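Local coordinates for probable 2-dehydro-3-deoxygalactonokinase DgoK1 (Sinorhizobium meliloti, PDB 3T69), which probably phosphorylates 2-dehydro-3-deoxy-D-galactonate with ATP, giving the 6-phospho sugar acid in the DeLey-Doudoroff route of galactose breakdown, at residues B[9-14]-B[296-301]; B[86-91]-B[160-165]; B[153-158]-B[247-252]; B[189-194]-B[231-236]. All coordinates share one frame; numbering follows the deposited sequence.

Contact 1: residues B[9-14]-B[296-301]; sequences YAAVDW and AGLSAA
Tyr9 and Ala11 turn their side chains from strand 9-14 onto Leu298 and Ser299 of helix 290-305, in a strand-on-helix layer of the ASKHA nucleotide-binding fold to which this kinase family belongs. The helix lies near the end of the modelled chain, so the contact returns the C-terminal part of the fold to its first strand. The axes of 9-14 and 296-301 approach to 8.7 Å, with 135° between their directions.

Leu298 points straight at the strand. Its CG stands beside the backbone N (chi1 -55°), which lets the two methyls part round the strand: CD1 lies 3.5 Å from Ala11 CB, while CD2 rests 3.7 Å from the main-chain O of Val12. The Val12 side chain points to the other side of the strand, toward Ile67 and Ile69. Cys70 of the neighbouring strand 67-71 also touches Leu298.

Two residues before Ala11, the Tyr9 ring stands on the same face of the strand and reaches out beside the helix, its CZ 3.8 Å from Ser299 CA. The two hydroxyls do not bond directly; a water bridges them. A phenylalanine in place of Tyr9 would probably keep much of the ring packing but lose the bridge, leaving the water held by Ser299 OG without its partner on the strand. That water sits in the plane of the ring, at its edge, 2.6 Å from Tyr9 OH and 2.7 Å from Ser299 OG.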
loop_
_atom_site.group_PDB
_atom_site.type_symbol
_atom_site.label_atom_id
_atom_site.label_comp_id
_atom_site.label_asym_id
_atom_site.label_seq_id
_atom_site.Cartn_x
_atom_site.Cartn_y
_atom_site.Cartn_z
ATOM N N TYR B 9 -15.294 -20.308 -32.984
ATOM C CA TYR B 9 -14.103 -20.155 -32.144
ATOM C C TYR B 9 -14.417 -20.193 -30.654
ATOM O O TYR B 9 -15.550 -19.950 -30.256
ATOM C CB TYR B 9 -13.256 -18.912 -32.533
ATOM C CG TYR B 9 -13.957 -17.579 -32.313
ATOM C CD1 TYR B 9 -14.700 -16.963 -33.341
ATOM C CD2 TYR B 9 -13.892 -16.926 -31.076
ATOM C CE1 TYR B 9 -15.370 -15.738 -33.122
ATOM C CE2 TYR B 9 -14.556 -15.720 -30.865
ATOM C CZ TYR B 9 -15.293 -15.133 -31.877
ATOM O OH TYR B 9 -15.925 -13.922 -31.636
ATOM N N ALA B 10 -13.420 -20.573 -29.849
ATOM C CA ALA B 10 -13.460 -20.377 -28.396
ATOM C C ALA B 10 -12.733 -19.062 -28.104
ATOM O O ALA B 10 -11.684 -18.782 -28.698
ATOM C CB ALA B 10 -12.815 -21.536 -27.640
ATOM N N ALA B 11 -13.322 -18.246 -27.225
ATOM C CA ALA B 11 -12.693 -17.041 -26.723
ATOM C C ALA B 11 -12.433 -17.256 -25.241
ATOM O O ALA B 11 -13.342 -17.673 -24.509
ATOM C CB ALA B 11 -13.589 -15.857 -26.941
ATOM N N VAL B 12 -11.187 -17.003 -24.822
ATOM C CA VAL B 12 -10.754 -17.216 -23.445
ATOM C C VAL B 12 -10.078 -15.949 -22.917
ATOM O O VAL B 12 -9.126 -15.448 -23.535
ATOM C CB VAL B 12 -9.725 -18.363 -23.368
ATOM C CG1 VAL B 12 -9.074 -18.416 -22.001
ATOM C CG2 VAL B 12 -10.352 -19.698 -23.738
ATOM N N ASP B 13 -10.577 -15.428 -21.788
ATOM C CA ASP B 13 -9.995 -14.251 -21.106
ATOM C C ASP B 13 -9.384 -14.718 -19.803
ATOM O O ASP B 13 -10.076 -14.948 -18.829
ATOM C CB ASP B 13 -11.046 -13.160 -20.875
ATOM C CG ASP B 13 -10.469 -11.869 -20.239
ATOM O OD1 ASP B 13 -9.321 -11.463 -20.522
ATOM O OD2 ASP B 13 -11.192 -11.215 -19.472
ATOM N N TRP B 14 -8.067 -14.886 -19.815
ATOM C CA TRP B 14 -7.364 -15.581 -18.761
ATOM C C TRP B 14 -6.615 -14.542 -17.915
ATOM O O TRP B 14 -5.478 -14.120 -18.227
ATOM C CB TRP B 14 -6.439 -16.636 -19.352
ATOM C CG TRP B 14 -6.333 -17.841 -18.507
ATOM C CD1 TRP B 14 -6.400 -17.886 -17.159
ATOM C CD2 TRP B 14 -6.109 -19.200 -18.947
ATOM N NE1 TRP B 14 -6.247 -19.180 -16.718
ATOM C CE2 TRP B 14 -6.085 -20.007 -17.798
ATOM C CE3 TRP B 14 -5.975 -19.811 -20.203
ATOM C CZ2 TRP B 14 -5.922 -21.397 -17.858
ATOM C CZ3 TRP B 14 -5.802 -21.190 -20.257
ATOM C CH2 TRP B 14 -5.768 -21.963 -19.091
ATOM N N ALA B 296 -15.910 -8.829 -27.540
ATOM C CA ALA B 296 -15.845 -8.144 -28.800
ATOM C C ALA B 296 -14.426 -8.047 -29.319
ATOM O O ALA B 296 -14.201 -8.061 -30.535
ATOM C CB ALA B 296 -16.455 -6.785 -28.693
ATOM N N GLY B 297 -13.468 -7.901 -28.404
ATOM C CA GLY B 297 -12.089 -7.733 -28.771
ATOM C C GLY B 297 -11.582 -9.088 -29.215
ATOM O O GLY B 297 -10.919 -9.184 -30.243
ATOM N N LEU B 298 -11.902 -10.143 -28.476
ATOM C CA LEU B 298 -11.554 -11.454 -28.955
ATOM C C LEU B 298 -12.273 -11.792 -30.284
ATOM O O LEU B 298 -11.746 -12.545 -31.102
ATOM C CB LEU B 298 -11.818 -12.546 -27.914
ATOM C CG LEU B 298 -11.205 -12.453 -26.513
ATOM C CD1 LEU B 298 -12.173 -13.007 -25.510
ATOM C CD2 LEU B 298 -9.919 -13.201 -26.401
ATOM N N SER B 299 -13.472 -11.259 -30.511
ATOM C CA SER B 299 -14.163 -11.537 -31.786
ATOM C C SER B 299 -13.447 -10.872 -32.984
ATOM O O SER B 299 -13.193 -11.512 -34.008
ATOM C CB SER B 299 -15.680 -11.205 -31.704
ATOM O OG SER B 299 -16.241 -10.915 -32.986
ATOM N N ALA B 300 -13.075 -9.612 -32.841
ATOM C CA ALA B 300 -12.414 -8.938 -33.951
ATOM C C ALA B 300 -11.077 -9.613 -34.338
ATOM O O ALA B 300 -10.672 -9.562 -35.509
ATOM C CB ALA B 300 -12.229 -7.482 -33.649
ATOM N N ALA B 301 -10.422 -10.256 -33.362
ATOM C CA ALA B 301 -9.183 -10.978 -33.607
ATOM C C ALA B 301 -9.447 -12.296 -34.298
ATOM O O ALA B 301 -8.828 -12.576 -35.317
ATOM C CB ALA B 301 -8.323 -11.179 -32.281
HETATM O O HOH W 1 -17.585 -13.242 -33.530
#

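Contact 2: residues B[86-91]-B[160-165]; sequences ETPAAL and DDRVEG
Val163 reaches two residues of the opposing segment because its CG1 is anti to the backbone N (chi1 -176°): CG2 then meets Leu91 CD1 at 3.6 Å, the two side chains crossing at about a right angle, while CG1 turns to the methyl of Thr87. On the other face, a bend at chi3 (91°) swings the Arg162 guanidinium over to Pro88, with NH2 3.6 Å from the proline CB. The same group is tied back along its own strand by a salt bridge from NH1 to OE2 of Glu164, 2.7 Å long.

Between these side chains runs a short antiparallel pairing that places strand 89-90 as the outermost strand, within this chain, of the mixed sheet containing 162-169 and 153-159. Ala89 and Val163 form its hydrogen-bonded pair, Ala89 N to Val163 O at 3.1 Å and Val163 N to Ala89 O at 3.0 Å; Ala90 faces Arg162 in the adjoining non-hydrogen-bonded pair. Leu91 N adds a bond to Asp161 O, approaching from 42° above the carbonyl plane. A cis peptide precedes Pro88. With an alanine in place of Arg162, the Glu164 carboxylate is likely to lose its charged mate and the Pro88 CB its guanidinium neighbour. Just before the proline, Thr87 OG1 donates to a water, which in turn donates to Glu164 O at 3.1 Å.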
loop_
_atom_site.group_PDB
_atom_site.type_symbol
_atom_site.label_atom_id
_atom_site.label_comp_id
_atom_site.label_asym_id
_atom_site.label_seq_id
_atom_site.Cartn_x
_atom_site.Cartn_y
_atom_site.Cartn_z
ATOM N N GLU B 86 4.340 -1.946 -28.667
ATOM C CA GLU B 86 4.653 -0.737 -27.991
ATOM C C GLU B 86 3.736 0.420 -28.455
ATOM O O GLU B 86 3.184 0.390 -29.567
ATOM C CB GLU B 86 6.154 -0.519 -28.048
ATOM C CG GLU B 86 6.735 0.229 -29.186
ATOM C CD GLU B 86 8.170 0.710 -28.792
ATOM O OE1 GLU B 86 8.243 1.668 -27.945
ATOM O OE2 GLU B 86 9.188 0.087 -29.270
ATOM N N THR B 87 3.511 1.373 -27.559
ATOM C CA THR B 87 2.578 2.438 -27.772
ATOM C C THR B 87 3.360 3.620 -28.300
ATOM O O THR B 87 4.495 3.793 -27.974
ATOM C CB THR B 87 1.927 2.882 -26.447
ATOM O OG1 THR B 87 2.953 3.300 -25.524
ATOM C CG2 THR B 87 1.107 1.782 -25.859
ATOM N N PRO B 88 2.744 4.465 -29.109
ATOM C CA PRO B 88 1.370 4.363 -29.581
ATOM C C PRO B 88 1.261 3.159 -30.505
ATOM O O PRO B 88 2.216 2.822 -31.205
ATOM C CB PRO B 88 1.162 5.664 -30.362
ATOM C CG PRO B 88 2.336 6.577 -29.919
ATOM C CD PRO B 88 3.454 5.601 -29.734
ATOM N N ALA B 89 0.109 2.513 -30.457
ATOM C CA ALA B 89 -0.084 1.290 -31.148
ATOM C C ALA B 89 -1.471 1.341 -31.709
ATOM O O ALA B 89 -2.445 1.696 -31.003
ATOM C CB ALA B 89 0.036 0.113 -30.179
ATOM N N ALA B 90 -1.572 0.978 -32.985
ATOM C CA ALA B 90 -2.878 0.828 -33.609
ATOM C C ALA B 90 -3.500 -0.475 -33.108
ATOM O O ALA B 90 -2.914 -1.550 -33.255
ATOM C CB ALA B 90 -2.723 0.820 -35.139
ATOM N N LEU B 91 -4.680 -0.389 -32.522
ATOM C CA LEU B 91 -5.424 -1.588 -32.078
ATOM C C LEU B 91 -5.535 -2.696 -33.108
ATOM O O LEU B 91 -5.635 -3.857 -32.755
ATOM C CB LEU B 91 -6.831 -1.192 -31.678
ATOM C CG LEU B 91 -7.152 -0.647 -30.270
ATOM C CD1 LEU B 91 -5.958 -0.591 -29.355
ATOM C CD2 LEU B 91 -7.897 0.691 -30.316
ATOM N N ASP B 160 -8.766 7.379 -32.385
ATOM C CA ASP B 160 -8.797 6.727 -33.684
ATOM C C ASP B 160 -8.301 5.300 -33.757
ATOM O O ASP B 160 -7.506 4.982 -34.613
ATOM C CB ASP B 160 -7.977 7.521 -34.695
ATOM C CG ASP B 160 -8.303 8.986 -34.699
ATOM O OD1 ASP B 160 -9.420 9.365 -34.327
ATOM O OD2 ASP B 160 -7.435 9.772 -35.085
ATOM N N ASP B 161 -8.718 4.439 -32.852
ATOM C CA ASP B 161 -8.220 3.082 -32.900
ATOM C C ASP B 161 -6.721 3.090 -32.669
ATOM O O ASP B 161 -5.985 2.298 -33.192
ATOM C CB ASP B 161 -8.519 2.441 -34.250
ATOM C CG ASP B 161 -10.017 2.287 -34.531
ATOM O OD1 ASP B 161 -10.832 3.065 -34.005
ATOM O OD2 ASP B 161 -10.386 1.394 -35.314
ATOM N N ARG B 162 -6.291 4.015 -31.852
ATOM C CA ARG B 162 -4.899 4.139 -31.408
ATOM C C ARG B 162 -4.739 4.413 -29.889
ATOM O O ARG B 162 -5.276 5.406 -29.357
ATOM C CB ARG B 162 -4.166 5.220 -32.199
ATOM C CG ARG B 162 -4.068 4.932 -33.659
ATOM C CD ARG B 162 -3.079 5.838 -34.311
ATOM N NE ARG B 162 -1.712 5.293 -34.344
ATOM C CZ ARG B 162 -0.652 5.871 -33.764
ATOM N NH1 ARG B 162 -0.784 7.018 -33.067
ATOM N NH2 ARG B 162 0.553 5.306 -33.882
ATOM N N VAL B 163 -4.010 3.542 -29.194
ATOM C CA VAL B 163 -3.555 3.866 -27.835
ATOM C C VAL B 163 -2.335 4.783 -27.883
ATOM O O VAL B 163 -1.294 4.387 -28.392
ATOM C CB VAL B 163 -3.202 2.624 -27.045
ATOM C CG1 VAL B 163 -2.853 3.009 -25.663
ATOM C CG2 VAL B 163 -4.371 1.684 -27.033
ATOM N N GLU B 164 -2.475 6.001 -27.357
ATOM C CA GLU B 164 -1.407 6.998 -27.411
ATOM C C GLU B 164 -0.435 6.810 -26.254
ATOM O O GLU B 164 0.770 7.051 -26.389
ATOM C CB GLU B 164 -1.973 8.431 -27.402
ATOM C CG GLU B 164 -2.516 8.939 -28.747
ATOM C CD GLU B 164 -1.419 9.040 -29.807
ATOM O OE1 GLU B 164 -0.359 9.661 -29.492
ATOM O OE2 GLU B 164 -1.598 8.502 -30.941
ATOM N N GLY B 165 -0.988 6.376 -25.121
ATOM C CA GLY B 165 -0.254 6.193 -23.876
ATOM C C GLY B 165 -1.230 5.691 -22.833
ATOM O O GLY B 165 -2.468 5.656 -23.067
HETATM O O HOH W 2 3.227 6.093 -24.822
#

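Contact 3: residues B[153-158]-B[247-252]; sequences SKWVRL and LEIAGA
Glu248 of helix 233-252 reaches across to Ser153 and Trp155 of strand 153-159, where a helix packs against the sheet of an ASKHA-type domain. In kinases of this superfamily the turn joining this strand to strand 143-148 typically carries a phosphate-binding motif. The axes of segments 153-158 and 247-252 come within 10.4 Å, 19° apart in direction, and the extended Glu248 and the indole of Trp155 bridge most of it.

The polar end is closely knit and buried. Glu248 leaves the helix fully extended, CG anti to the backbone N (chi1 -178°), and brings OE2 to two donors at once: Ser153 OG and the indole NE1 of Trp155, each modelled at 2.5 Å, a shortness not worth interpreting at this resolution. The serine hydroxyl comes in on the syn side, somewhat out of the carboxylate plane. The indole meets the acid at its ring edge, the two planes nearly perpendicular. The other oxygen, OE1, is hydrogen-bonded to Thr171 and to Tyr274, so the whole carboxylate is held and its rotation fixed. Ala252 supplies a second close fit, over the face of the same indole.

Elsewhere the fit slackens. Ile249 CG1 comes no nearer than 4.4 Å to Trp155 CZ2, and beyond the tryptophan the strand draws away, with Arg157 out in solvent. The far side of the helix meets the second subunit, Ala250 packing on Ala213 of that chain. Against this looseness stands the CH-pi contact on Trp155: Ala252 CB lies over the six-membered ring, 10° off the normal through its centroid.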
loop_
_atom_site.group_PDB
_atom_site.type_symbol
_atom_site.label_atom_id
_atom_site.label_comp_id
_atom_site.label_asym_id
_atom_site.label_seq_id
_atom_site.Cartn_x
_atom_site.Cartn_y
_atom_site.Cartn_z
ATOM N N SER B 153 -5.495 -0.690 -12.228
ATOM C CA SER B 153 -6.511 0.077 -12.908
ATOM C C SER B 153 -5.873 0.836 -14.061
ATOM O O SER B 153 -4.922 1.562 -13.880
ATOM C CB SER B 153 -7.232 0.989 -11.914
ATOM O OG SER B 153 -7.979 1.955 -12.621
ATOM N N LYS B 154 -6.364 0.660 -15.265
ATOM C CA LYS B 154 -5.699 1.330 -16.361
ATOM C C LYS B 154 -6.367 2.656 -16.780
ATOM O O LYS B 154 -7.601 2.738 -16.840
ATOM C CB LYS B 154 -5.548 0.339 -17.514
ATOM C CG LYS B 154 -4.167 -0.309 -17.565
ATOM C CD LYS B 154 -3.961 -1.563 -16.765
ATOM C CE LYS B 154 -2.512 -1.549 -16.417
ATOM N NZ LYS B 154 -1.866 -2.816 -16.036
ATOM N N TRP B 155 -5.579 3.691 -17.038
ATOM C CA TRP B 155 -6.119 4.944 -17.604
ATOM C C TRP B 155 -5.493 5.202 -18.976
ATOM O O TRP B 155 -4.292 5.400 -19.077
ATOM C CB TRP B 155 -5.902 6.137 -16.665
ATOM C CG TRP B 155 -6.916 6.143 -15.479
ATOM C CD1 TRP B 155 -7.018 5.217 -14.472
ATOM C CD2 TRP B 155 -7.929 7.115 -15.220
ATOM N NE1 TRP B 155 -8.027 5.544 -13.613
ATOM C CE2 TRP B 155 -8.604 6.709 -14.045
ATOM C CE3 TRP B 155 -8.349 8.272 -15.879
ATOM C CZ2 TRP B 155 -9.683 7.431 -13.512
ATOM C CZ3 TRP B 155 -9.409 8.992 -15.362
ATOM C CH2 TRP B 155 -10.064 8.576 -14.173
ATOM N N VAL B 156 -6.313 5.181 -20.030
ATOM C CA VAL B 156 -5.805 5.104 -21.417
ATOM C C VAL B 156 -6.206 6.301 -22.326
ATOM O O VAL B 156 -7.382 6.649 -22.410
ATOM C CB VAL B 156 -6.269 3.780 -22.041
ATOM C CG1 VAL B 156 -5.598 3.522 -23.383
ATOM C CG2 VAL B 156 -6.026 2.646 -21.087
ATOM N N ARG B 157 -5.241 6.939 -22.964
ATOM C CA ARG B 157 -5.561 7.955 -23.935
ATOM C C ARG B 157 -5.737 7.245 -25.291
ATOM O O ARG B 157 -4.747 6.802 -25.916
ATOM C CB ARG B 157 -4.495 9.088 -24.025
ATOM C CG ARG B 157 -3.588 9.325 -22.758
ATOM C CD ARG B 157 -2.698 10.635 -22.738
ATOM N NE ARG B 157 -2.264 11.173 -24.051
ATOM C CZ ARG B 157 -1.035 11.067 -24.588
ATOM N NH1 ARG B 157 -0.063 10.398 -23.957
ATOM N NH2 ARG B 157 -0.786 11.617 -25.786
ATOM N N LEU B 158 -6.997 7.167 -25.740
ATOM C CA LEU B 158 -7.406 6.510 -26.999
ATOM C C LEU B 158 -7.755 7.520 -28.113
ATOM O O LEU B 158 -8.453 8.492 -27.863
ATOM C CB LEU B 158 -8.598 5.607 -26.715
ATOM C CG LEU B 158 -9.138 4.740 -27.840
ATOM C CD1 LEU B 158 -7.998 3.985 -28.590
ATOM C CD2 LEU B 158 -10.166 3.775 -27.279
ATOM N N LEU B 247 -7.076 8.542 -4.554
ATOM C CA LEU B 247 -5.658 8.767 -4.923
ATOM C C LEU B 247 -5.410 8.499 -6.383
ATOM O O LEU B 247 -4.824 9.345 -7.095
ATOM C CB LEU B 247 -4.745 7.920 -4.028
ATOM C CG LEU B 247 -3.259 7.883 -4.268
ATOM C CD1 LEU B 247 -2.638 9.236 -4.159
ATOM C CD2 LEU B 247 -2.724 7.039 -3.209
ATOM N N GLU B 248 -5.884 7.347 -6.846
ATOM C CA GLU B 248 -5.953 7.098 -8.301
ATOM C C GLU B 248 -6.447 8.281 -9.133
ATOM O O GLU B 248 -5.867 8.628 -10.172
ATOM C CB GLU B 248 -6.902 5.970 -8.593
ATOM C CG GLU B 248 -6.946 5.680 -10.081
ATOM C CD GLU B 248 -7.599 4.350 -10.390
ATOM O OE1 GLU B 248 -7.573 3.453 -9.504
ATOM O OE2 GLU B 248 -8.145 4.220 -11.524
ATOM N N ILE B 249 -7.531 8.913 -8.690
ATOM C CA ILE B 249 -8.130 9.888 -9.572
ATOM C C ILE B 249 -7.314 11.136 -9.593
ATOM O O ILE B 249 -7.062 11.710 -10.671
ATOM C CB ILE B 249 -9.550 10.188 -9.196
ATOM C CG1 ILE B 249 -10.412 8.950 -9.425
ATOM C CG2 ILE B 249 -10.042 11.423 -9.972
ATOM C CD1 ILE B 249 -11.669 9.037 -8.622
ATOM N N ALA B 250 -6.894 11.551 -8.406
ATOM C CA ALA B 250 -5.876 12.596 -8.292
ATOM C C ALA B 250 -4.804 12.393 -9.313
ATOM O O ALA B 250 -4.496 13.298 -10.039
ATOM C CB ALA B 250 -5.256 12.577 -6.907
ATOM N N GLY B 251 -4.256 11.178 -9.375
ATOM C CA GLY B 251 -3.174 10.884 -10.290
ATOM C C GLY B 251 -3.599 10.879 -11.750
ATOM O O GLY B 251 -2.944 11.508 -12.619
ATOM N N ALA B 252 -4.673 10.149 -12.038
ATOM C CA ALA B 252 -5.283 10.231 -13.356
ATOM C C ALA B 252 -5.454 11.717 -13.773
ATOM O O ALA B 252 -5.047 12.123 -14.880
ATOM C CB ALA B 252 -6.583 9.535 -13.343
#

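Contact 4: residues B[189-194]-B[231-236]; sequences AEADTF and TAAADA
Ala191 and Phe194 bring the loop 189-194 round the opening turn of helix 233-252, with Ala191 CA 5.5 Å from Ala233 CA and Phe194 CA 5.1 Å from Ala234 CA. Ala232 is the N-cap residue, and the turn closes with the backbone bond from Ala236 N to Ala232 O.

Most of the touching groups are single methyls. Ala191 points its CB directly at the CB of Ala233, 3.7 Å away, and also lies near the peptide that follows. Further on, the methyl of Ala234 faces the loop's main chain, 3.7 Å from Thr193 O, and lies against the beta carbon of Phe194. That beta carbon, in turn, sits 3.6 Å from Ala234 O. From there the phenyl ring leaves the alanines: CG stands between the backbone N and the carbonyl carbon (chi1 67°), and the ring travels on along the helix to Arg237, Ala238 and Ser241. Phe194 thus covers about two turns of helix, its beta carbon at the start and its ring further on.

The contact lies at the surface, its centre about 25 Å from the centre of the chain, and joins the linker between helices 185-188 and 199-210 to the start of the long helix. No hydrogen bond or salt bridge crosses it. Small methyls and carbonyl oxygens touching in this way imply a fit that rests on van der Waals contact, with no directional bond between the two segments to fix their register.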
loop_
_atom_site.group_PDB
_atom_site.type_symbol
_atom_site.label_atom_id
_atom_site.label_comp_id
_atom_site.label_asym_id
_atom_site.label_seq_id
_atom_site.Cartn_x
_atom_site.Cartn_y
_atom_site.Cartn_z
ATOM N N ALA B 189 -11.728 -6.151 8.779
ATOM C CA ALA B 189 -11.705 -7.579 8.392
ATOM C C ALA B 189 -13.095 -8.218 8.417
ATOM O O ALA B 189 -13.583 -8.727 7.394
ATOM C CB ALA B 189 -10.701 -8.391 9.253
ATOM N N GLU B 190 -13.738 -8.129 9.580
ATOM C CA GLU B 190 -15.013 -8.796 9.823
ATOM C C GLU B 190 -16.224 -8.149 9.097
ATOM O O GLU B 190 -17.366 -8.526 9.366
ATOM C CB GLU B 190 -15.232 -8.969 11.343
ATOM C CG GLU B 190 -13.892 -9.222 12.120
ATOM C CD GLU B 190 -13.997 -10.204 13.315
ATOM O OE1 GLU B 190 -15.050 -10.214 14.006
ATOM O OE2 GLU B 190 -13.013 -10.958 13.569
ATOM N N ALA B 191 -15.975 -7.200 8.185
ATOM C CA ALA B 191 -16.956 -6.828 7.158
ATOM C C ALA B 191 -16.484 -7.441 5.847
ATOM O O ALA B 191 -15.272 -7.646 5.676
ATOM C CB ALA B 191 -17.054 -5.322 7.010
ATOM N N ASP B 192 -17.411 -7.715 4.921
ATOM C CA ASP B 192 -17.051 -8.216 3.575
ATOM C C ASP B 192 -17.393 -7.199 2.486
ATOM O O ASP B 192 -16.869 -7.248 1.374
ATOM C CB ASP B 192 -17.746 -9.560 3.259
ATOM C CG ASP B 192 -17.064 -10.786 3.940
ATOM O OD1 ASP B 192 -16.011 -10.616 4.599
ATOM O OD2 ASP B 192 -17.583 -11.934 3.808
ATOM N N THR B 193 -18.276 -6.270 2.814
ATOM C CA THR B 193 -18.858 -5.370 1.811
ATOM C C THR B 193 -19.133 -4.008 2.410
ATOM O O THR B 193 -19.015 -3.818 3.627
ATOM C CB THR B 193 -20.247 -5.900 1.293
ATOM O OG1 THR B 193 -20.618 -7.070 2.039
ATOM C CG2 THR B 193 -20.226 -6.205 -0.217
ATOM N N PHE B 194 -19.532 -3.080 1.546
ATOM C CA PHE B 194 -20.003 -1.795 1.981
ATOM C C PHE B 194 -20.784 -1.181 0.849
ATOM O O PHE B 194 -20.496 -1.445 -0.313
ATOM C CB PHE B 194 -18.832 -0.887 2.421
ATOM C CG PHE B 194 -17.898 -0.458 1.292
ATOM C CD1 PHE B 194 -18.116 0.735 0.610
ATOM C CD2 PHE B 194 -16.794 -1.240 0.942
ATOM C CE1 PHE B 194 -17.270 1.128 -0.392
ATOM C CE2 PHE B 194 -15.952 -0.856 -0.067
ATOM C CZ PHE B 194 -16.188 0.331 -0.735
ATOM N N THR B 231 -15.070 3.168 14.804
ATOM C CA THR B 231 -15.575 3.065 13.435
ATOM C C THR B 231 -16.104 1.663 13.153
ATOM O O THR B 231 -15.510 0.657 13.574
ATOM C CB THR B 231 -14.515 3.453 12.371
ATOM O OG1 THR B 231 -13.902 4.691 12.743
ATOM C CG2 THR B 231 -15.170 3.644 10.993
ATOM N N ALA B 232 -17.252 1.628 12.476
ATOM C CA ALA B 232 -17.882 0.386 12.035
ATOM C C ALA B 232 -17.040 -0.167 10.888
ATOM O O ALA B 232 -16.578 0.600 10.026
ATOM N N ALA B 233 -16.853 -1.489 10.891
ATOM C CA ALA B 233 -16.038 -2.180 9.885
ATOM C C ALA B 233 -16.379 -1.826 8.388
ATOM O O ALA B 233 -15.480 -1.682 7.546
ATOM C CB ALA B 233 -16.023 -3.701 10.159
ATOM N N ALA B 234 -17.658 -1.639 8.063
ATOM C CA ALA B 234 -18.014 -1.282 6.695
ATOM C C ALA B 234 -17.571 0.147 6.357
ATOM O O ALA B 234 -17.118 0.433 5.237
ATOM C CB ALA B 234 -19.509 -1.469 6.449
ATOM N N ASP B 235 -17.691 1.057 7.313
ATOM C CA ASP B 235 -17.251 2.418 7.061
ATOM C C ASP B 235 -15.705 2.542 6.932
ATOM O O ASP B 235 -15.198 3.372 6.142
ATOM C CB ASP B 235 -17.868 3.356 8.102
ATOM C CG ASP B 235 -19.429 3.436 7.971
ATOM O OD1 ASP B 235 -19.952 3.919 6.912
ATOM O OD2 ASP B 235 -20.119 3.006 8.932
ATOM N N ALA B 236 -14.985 1.688 7.675
ATOM C CA ALA B 236 -13.526 1.606 7.622
ATOM C C ALA B 236 -13.045 1.118 6.228
ATOM O O ALA B 236 -12.186 1.773 5.570
ATOM C CB ALA B 236 -13.012 0.691 8.731
#

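Contact 1 joins the two ends of the fold, and the other three fall within the chain it spans. Contacts 2 and 3 alternate along the sequence and meet in space: their strands 162-169 and 153-159 are neighbours in one mixed sheet, the contact centres about 16 Å apart. Contact 1 belongs to the other sheet, its centre about 19 Å from that of contact 2 and 25 Å from that of contact 3, consistent with the two-lobed ASKHA fold. Contacts 3 and 4 use opposite ends of helix 233-252, which carries the fold from the sheet out to the surface loop at 189-194. The centres of contacts 3 and 4 are about 26 Å apart; those of contacts 2 and 4, at about 40 Å, are the most widely separated.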